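Local coordinates for protein beta-galactosidase/beta-glucuronidase (PDB 6MVF) that binds flavin mononucleotide and, as a glycoside hydrolase family 2 beta-glucuronidase, probably hydrolyses beta-glucuronides, at residues T595-L609 with T618-L631. Residues are numbered along the deposited sequence; the frame is centred on the assembly and turned at random.
Sequences TTEVKVYSNQDTVTL and TQTAHRVFKFDVAL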
loop_
_atom_site.group_PDB
_atom_site.type_symbol
_atom_site.label_atom_id
_atom_site.label_comp_id
_atom_site.label_asym_id
_atom_site.label_seq_id
_atom_site.Cartn_x
_atom_site.Cartn_y
_atom_site.Cartn_z
ATOM N N THR A 595 51.167 -6.537 -18.757
ATOM C CA THR A 595 50.272 -7.068 -17.739
ATOM C C THR A 595 49.681 -5.915 -16.941
ATOM O O THR A 595 50.237 -4.815 -16.873
ATOM C CB THR A 595 50.971 -8.034 -16.766
ATOM O OG1 THR A 595 51.868 -7.294 -15.928
ATOM C CG2 THR A 595 51.731 -9.133 -17.519
ATOM N N THR A 596 48.536 -6.185 -16.327
ATOM C CA THR A 596 47.890 -5.239 -15.431
ATOM C C THR A 596 47.450 -5.983 -14.178
ATOM O O THR A 596 47.154 -7.183 -14.220
ATOM C CB THR A 596 46.696 -4.541 -16.122
ATOM O OG1 THR A 596 46.103 -3.597 -15.229
ATOM C CG2 THR A 596 45.644 -5.562 -16.569
ATOM N N GLU A 597 47.424 -5.278 -13.053
ATOM C CA GLU A 597 46.969 -5.881 -11.803
ATOM C C GLU A 597 45.448 -5.794 -11.693
ATOM O O GLU A 597 44.868 -4.698 -11.737
ATOM C CB GLU A 597 47.616 -5.230 -10.588
ATOM C CG GLU A 597 46.971 -5.694 -9.276
ATOM C CD GLU A 597 47.613 -5.082 -8.029
ATOM O OE1 GLU A 597 46.931 -4.281 -7.349
ATOM O OE2 GLU A 597 48.794 -5.399 -7.741
ATOM N N VAL A 598 44.811 -6.952 -11.537
ATOM C CA VAL A 598 43.376 -7.054 -11.306
ATOM C C VAL A 598 43.183 -7.416 -9.841
ATOM O O VAL A 598 43.526 -8.525 -9.419
ATOM C CB VAL A 598 42.722 -8.090 -12.229
ATOM C CG1 VAL A 598 41.286 -8.256 -11.875
ATOM C CG2 VAL A 598 42.892 -7.685 -13.704
ATOM N N LYS A 599 42.659 -6.489 -9.056
ATOM C CA LYS A 599 42.514 -6.714 -7.629
ATOM C C LYS A 599 41.098 -7.171 -7.312
ATOM O O LYS A 599 40.134 -6.674 -7.899
ATOM C CB LYS A 599 42.842 -5.446 -6.855
ATOM C CG LYS A 599 43.252 -5.691 -5.427
ATOM C CD LYS A 599 43.308 -4.384 -4.679
ATOM C CE LYS A 599 43.946 -3.293 -5.503
ATOM N NZ LYS A 599 44.819 -2.475 -4.618
ATOM N N VAL A 600 40.979 -8.138 -6.397
ATOM C CA VAL A 600 39.689 -8.644 -5.938
ATOM C C VAL A 600 39.597 -8.506 -4.420
ATOM O O VAL A 600 40.540 -8.826 -3.686
ATOM C CB VAL A 600 39.441 -10.108 -6.367
ATOM C CG1 VAL A 600 38.091 -10.552 -5.889
ATOM C CG2 VAL A 600 39.516 -10.248 -7.863
ATOM N N TYR A 601 38.449 -8.017 -3.957
ATOM C CA TYR A 601 38.077 -8.011 -2.550
ATOM C C TYR A 601 37.015 -9.077 -2.304
ATOM O O TYR A 601 36.080 -9.224 -3.097
ATOM C CB TYR A 601 37.532 -6.647 -2.142
ATOM C CG TYR A 601 38.464 -5.512 -2.457
ATOM C CD1 TYR A 601 39.817 -5.610 -2.164
ATOM C CD2 TYR A 601 38.000 -4.348 -3.053
ATOM C CE1 TYR A 601 40.683 -4.578 -2.432
ATOM C CE2 TYR A 601 38.869 -3.300 -3.342
ATOM C CZ TYR A 601 40.211 -3.432 -3.022
ATOM O OH TYR A 601 41.097 -2.413 -3.281
ATOM N N SER A 602 37.162 -9.825 -1.210
ATOM C CA SER A 602 36.197 -10.867 -0.888
ATOM C C SER A 602 36.255 -11.186 0.600
ATOM O O SER A 602 37.320 -11.123 1.215
ATOM C CB SER A 602 36.455 -12.133 -1.708
ATOM O OG SER A 602 35.437 -13.071 -1.429
ATOM N N ASN A 603 35.099 -11.522 1.173
ATOM C CA ASN A 603 35.093 -12.106 2.503
ATOM C C ASN A 603 35.186 -13.630 2.466
ATOM O O ASN A 603 35.138 -14.275 3.512
ATOM C CB ASN A 603 33.873 -11.631 3.321
ATOM C CG ASN A 603 32.557 -11.878 2.640
ATOM O OD1 ASN A 603 32.444 -12.691 1.713
ATOM N ND2 ASN A 603 31.534 -11.184 3.109
ATOM N N GLN A 604 35.336 -14.213 1.289
ATOM C CA GLN A 604 35.831 -15.568 1.157
ATOM C C GLN A 604 37.350 -15.540 1.170
ATOM O O GLN A 604 37.976 -14.494 0.977
ATOM C CB GLN A 604 35.337 -16.194 -0.143
ATOM C CG GLN A 604 33.893 -15.899 -0.429
ATOM C CD GLN A 604 32.942 -16.577 0.542
ATOM O OE1 GLN A 604 32.377 -17.624 0.239
ATOM N NE2 GLN A 604 32.737 -15.964 1.698
ATOM N N ASP A 605 37.955 -16.700 1.397
ATOM C CA ASP A 605 39.405 -16.742 1.491
ATOM C C ASP A 605 40.082 -17.295 0.244
ATOM O O ASP A 605 41.312 -17.243 0.151
ATOM C CB ASP A 605 39.826 -17.554 2.713
ATOM C CG ASP A 605 39.328 -16.954 4.005
ATOM O OD1 ASP A 605 39.366 -15.699 4.130
ATOM O OD2 ASP A 605 38.890 -17.744 4.885
ATOM N N THR A 606 39.330 -17.799 -0.724
ATOM C CA THR A 606 39.928 -18.335 -1.932
ATOM C C THR A 606 39.192 -17.771 -3.131
ATOM O O THR A 606 37.962 -17.837 -3.194
ATOM C CB THR A 606 39.905 -19.857 -1.952
ATOM O OG1 THR A 606 40.660 -20.346 -0.829
ATOM C CG2 THR A 606 40.541 -20.368 -3.244
ATOM N N VAL A 607 39.961 -17.196 -4.057
ATOM C CA VAL A 607 39.451 -16.550 -5.252
ATOM C C VAL A 607 40.190 -17.156 -6.429
ATOM O O VAL A 607 41.421 -17.295 -6.394
ATOM C CB VAL A 607 39.643 -15.015 -5.204
ATOM C CG1 VAL A 607 39.454 -14.372 -6.603
ATOM C CG2 VAL A 607 38.700 -14.380 -4.176
ATOM N N THR A 608 39.441 -17.545 -7.456
ATOM C CA THR A 608 40.008 -17.936 -8.739
ATOM C C THR A 608 39.602 -16.899 -9.766
ATOM O O THR A 608 38.419 -16.588 -9.885
ATOM C CB THR A 608 39.542 -19.329 -9.173
ATOM O OG1 THR A 608 40.204 -20.320 -8.382
ATOM C CG2 THR A 608 39.881 -19.576 -10.624
ATOM N N LEU A 609 40.584 -16.362 -10.494
ATOM C CA LEU A 609 40.347 -15.352 -11.514
ATOM C C LEU A 609 40.379 -15.970 -12.907
ATOM O O LEU A 609 41.214 -16.827 -13.202
ATOM C CB LEU A 609 41.384 -14.231 -11.425
ATOM C CG LEU A 609 41.005 -13.018 -12.283
ATOM C CD1 LEU A 609 39.612 -12.439 -11.877
ATOM C CD2 LEU A 609 42.101 -11.965 -12.221
ATOM N N THR A 618 44.692 -19.020 -8.883
ATOM C CA THR A 618 43.941 -19.173 -7.647
ATOM C C THR A 618 44.797 -18.697 -6.485
ATOM O O THR A 618 45.963 -19.082 -6.374
ATOM C CB THR A 618 43.524 -20.628 -7.438
ATOM O OG1 THR A 618 42.755 -21.040 -8.568
ATOM C CG2 THR A 618 42.683 -20.780 -6.178
ATOM N N GLN A 619 44.221 -17.866 -5.622
ATOM C CA GLN A 619 44.915 -17.398 -4.434
ATOM C C GLN A 619 44.069 -17.639 -3.196
ATOM O O GLN A 619 42.835 -17.539 -3.234
ATOM C CB GLN A 619 45.241 -15.920 -4.533
ATOM C CG GLN A 619 46.540 -15.619 -5.236
ATOM C CD GLN A 619 46.710 -14.137 -5.444
ATOM O OE1 GLN A 619 46.591 -13.350 -4.496
ATOM N NE2 GLN A 619 46.942 -13.733 -6.694
ATOM N N THR A 620 44.748 -17.955 -2.096
ATOM C CA THR A 620 44.149 -17.978 -0.768
ATOM C C THR A 620 44.775 -16.843 0.022
ATOM O O THR A 620 46.002 -16.763 0.134
ATOM C CB THR A 620 44.358 -19.327 -0.069
ATOM O OG1 THR A 620 43.755 -20.366 -0.860
ATOM C CG2 THR A 620 43.733 -19.321 1.341
ATOM N N ALA A 621 43.939 -15.958 0.539
ATOM C CA ALA A 621 44.417 -14.727 1.143
ATOM C C ALA A 621 43.333 -14.197 2.064
ATOM O O ALA A 621 42.198 -14.674 2.063
ATOM C CB ALA A 621 44.786 -13.691 0.076
ATOM N N HIS A 622 43.688 -13.189 2.838
ATOM C CA HIS A 622 42.746 -12.547 3.740
ATOM C C HIS A 622 42.257 -11.237 3.115
ATOM O O HIS A 622 42.927 -10.206 3.210
ATOM C CB HIS A 622 43.409 -12.324 5.093
ATOM C CG HIS A 622 42.503 -11.714 6.116
ATOM N ND1 HIS A 622 41.435 -12.390 6.664
ATOM C CD2 HIS A 622 42.503 -10.487 6.686
ATOM C CE1 HIS A 622 40.826 -11.612 7.541
ATOM N NE2 HIS A 622 41.450 -10.449 7.567
ATOM N N ARG A 623 41.077 -11.283 2.476
ATOM C CA ARG A 623 40.298 -10.112 2.032
ATOM C C ARG A 623 40.769 -9.491 0.715
ATOM O O ARG A 623 39.944 -9.251 -0.170
ATOM C CB ARG A 623 40.271 -9.027 3.107
ATOM C CG ARG A 623 39.824 -9.513 4.489
ATOM C CD ARG A 623 38.425 -10.079 4.449
ATOM N NE ARG A 623 38.008 -10.556 5.760
ATOM C CZ ARG A 623 37.546 -11.780 5.999
ATOM N NH1 ARG A 623 37.434 -12.661 5.015
ATOM N NH2 ARG A 623 37.188 -12.118 7.221
ATOM N N VAL A 624 42.067 -9.220 0.565
ATOM C CA VAL A 624 42.611 -8.577 -0.624
ATOM C C VAL A 624 43.385 -9.606 -1.438
ATOM O O VAL A 624 44.232 -10.323 -0.901
ATOM C CB VAL A 624 43.501 -7.384 -0.246
ATOM C CG1 VAL A 624 44.058 -6.723 -1.476
ATOM C CG2 VAL A 624 42.702 -6.387 0.587
ATOM N N PHE A 625 43.085 -9.676 -2.736
ATOM C CA PHE A 625 43.701 -10.599 -3.683
ATOM C C PHE A 625 44.212 -9.793 -4.871
ATOM O O PHE A 625 43.471 -8.978 -5.424
ATOM C CB PHE A 625 42.692 -11.642 -4.179
ATOM C CG PHE A 625 41.994 -12.395 -3.083
ATOM C CD1 PHE A 625 40.963 -11.820 -2.381
ATOM C CD2 PHE A 625 42.357 -13.705 -2.779
ATOM C CE1 PHE A 625 40.323 -12.524 -1.370
ATOM C CE2 PHE A 625 41.723 -14.407 -1.777
ATOM C CZ PHE A 625 40.708 -13.821 -1.071
ATOM N N LYS A 626 45.463 -10.007 -5.274
ATOM C CA LYS A 626 46.023 -9.297 -6.419
ATOM C C LYS A 626 46.515 -10.303 -7.455
ATOM O O LYS A 626 47.273 -11.219 -7.128
ATOM C CB LYS A 626 47.153 -8.361 -5.977
ATOM C CG LYS A 626 46.755 -7.448 -4.825
ATOM C CD LYS A 626 47.938 -6.635 -4.273
ATOM C CE LYS A 626 47.638 -6.168 -2.844
ATOM N NZ LYS A 626 48.088 -4.772 -2.530
ATOM N N PHE A 627 46.072 -10.144 -8.695
ATOM C CA PHE A 627 46.463 -11.024 -9.793
ATOM C C PHE A 627 47.158 -10.207 -10.872
ATOM O O PHE A 627 46.749 -9.079 -11.173
ATOM C CB PHE A 627 45.247 -11.737 -10.412
ATOM C CG PHE A 627 44.463 -12.575 -9.450
ATOM C CD1 PHE A 627 43.529 -11.988 -8.598
ATOM C CD2 PHE A 627 44.643 -13.953 -9.406
ATOM C CE1 PHE A 627 42.786 -12.751 -7.714
ATOM C CE2 PHE A 627 43.904 -14.735 -8.523
ATOM C CZ PHE A 627 42.967 -14.130 -7.679
ATOM N N ASP A 628 48.213 -10.762 -11.452
ATOM C CA ASP A 628 48.873 -10.140 -12.592
ATOM C C ASP A 628 48.327 -10.793 -13.846
ATOM O O ASP A 628 48.499 -12.001 -14.042
ATOM C CB ASP A 628 50.390 -10.291 -12.524
ATOM C CG ASP A 628 51.055 -9.116 -11.838
ATOM O OD1 ASP A 628 50.929 -7.980 -12.373
ATOM O OD2 ASP A 628 51.676 -9.326 -10.760
ATOM N N VAL A 629 47.667 -10.007 -14.686
ATOM C CA VAL A 629 46.908 -10.554 -15.805
ATOM C C VAL A 629 47.477 -10.017 -17.107
ATOM O O VAL A 629 47.615 -8.801 -17.276
ATOM C CB VAL A 629 45.410 -10.226 -15.684
ATOM C CG1 VAL A 629 44.640 -10.868 -16.852
ATOM C CG2 VAL A 629 44.857 -10.661 -14.287
ATOM N N ALA A 630 47.811 -10.929 -18.019
ATOM C CA ALA A 630 48.146 -10.575 -19.403
ATOM C C ALA A 630 46.848 -10.539 -20.190
ATOM O O ALA A 630 46.365 -11.561 -20.680
ATOM C CB ALA A 630 49.124 -11.570 -20.011
ATOM N N LEU A 631 46.274 -9.344 -20.301
ATOM C CA LEU A 631 45.059 -9.172 -21.074
ATOM C C LEU A 631 45.296 -9.576 -22.522
ATOM O O LEU A 631 46.374 -9.348 -23.079
ATOM C CB LEU A 631 44.594 -7.718 -20.996
ATOM C CG LEU A 631 44.230 -7.188 -19.612
ATOM C CD1 LEU A 631 43.944 -5.719 -19.715
ATOM C CD2 LEU A 631 43.021 -7.920 -19.011
#
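Val607 and Leu609 pack on the rings of Phe625 and Phe627 between two facing sheets of a beta-sandwich-like domain away from the flavin site, each sheet contributing an antiparallel pair: strand 596-602 with 624-629 in one, 606-609 with 618-620 in the other. The two segments cross between the sheets in opposite senses, so the pairings are stacked across the core. Val607 sets CG2 over the centre of the Phe625 ring, 3.6 Å from the centroid and 6° off the normal. Its other methyl, CG1, reaches CZ of Phe627 at 3.7 Å. Leu609 covers one face of the Phe627 ring with its CB, while the amide NE2 of Gln619 lies over the opposite face, offset toward the rim. That amide group is held by a nearly straight hydrogen bond from Gln619 NE2 to Lys626 O, approaching from above the carbonyl plane. Both rings turn their edges to backbone oxygens: Val600 O, Gln604 O and Asp605 O round Phe625, Val598 O and Val607 O round Phe627. Val598, Val600 and Val629 extend this apolar layer, and Ala640 of strand 635-641 touches Val600, Val607 and Leu609.

The lysine and threonine rows are looser and polar, although helix 507-522 covers Tyr601 and Val624 beside the lysines. Lys599 NZ and Lys626 NZ lie 4.5 Å apart around the carboxylate of Glu515, which salt-bridges Lys599 and is only weakly paired with Lys626. At the turn, Asp605 OD1 and Arg623 NH1 make only a long salt bridge of 3.7 Å. On the far sheet's exposed side two threonine pairs meet through their hydroxyls, Thr606 OG1 with Thr620 OG1 at 3.1 Å and Thr608 OG1 with Thr618 OG1 at 2.7 Å.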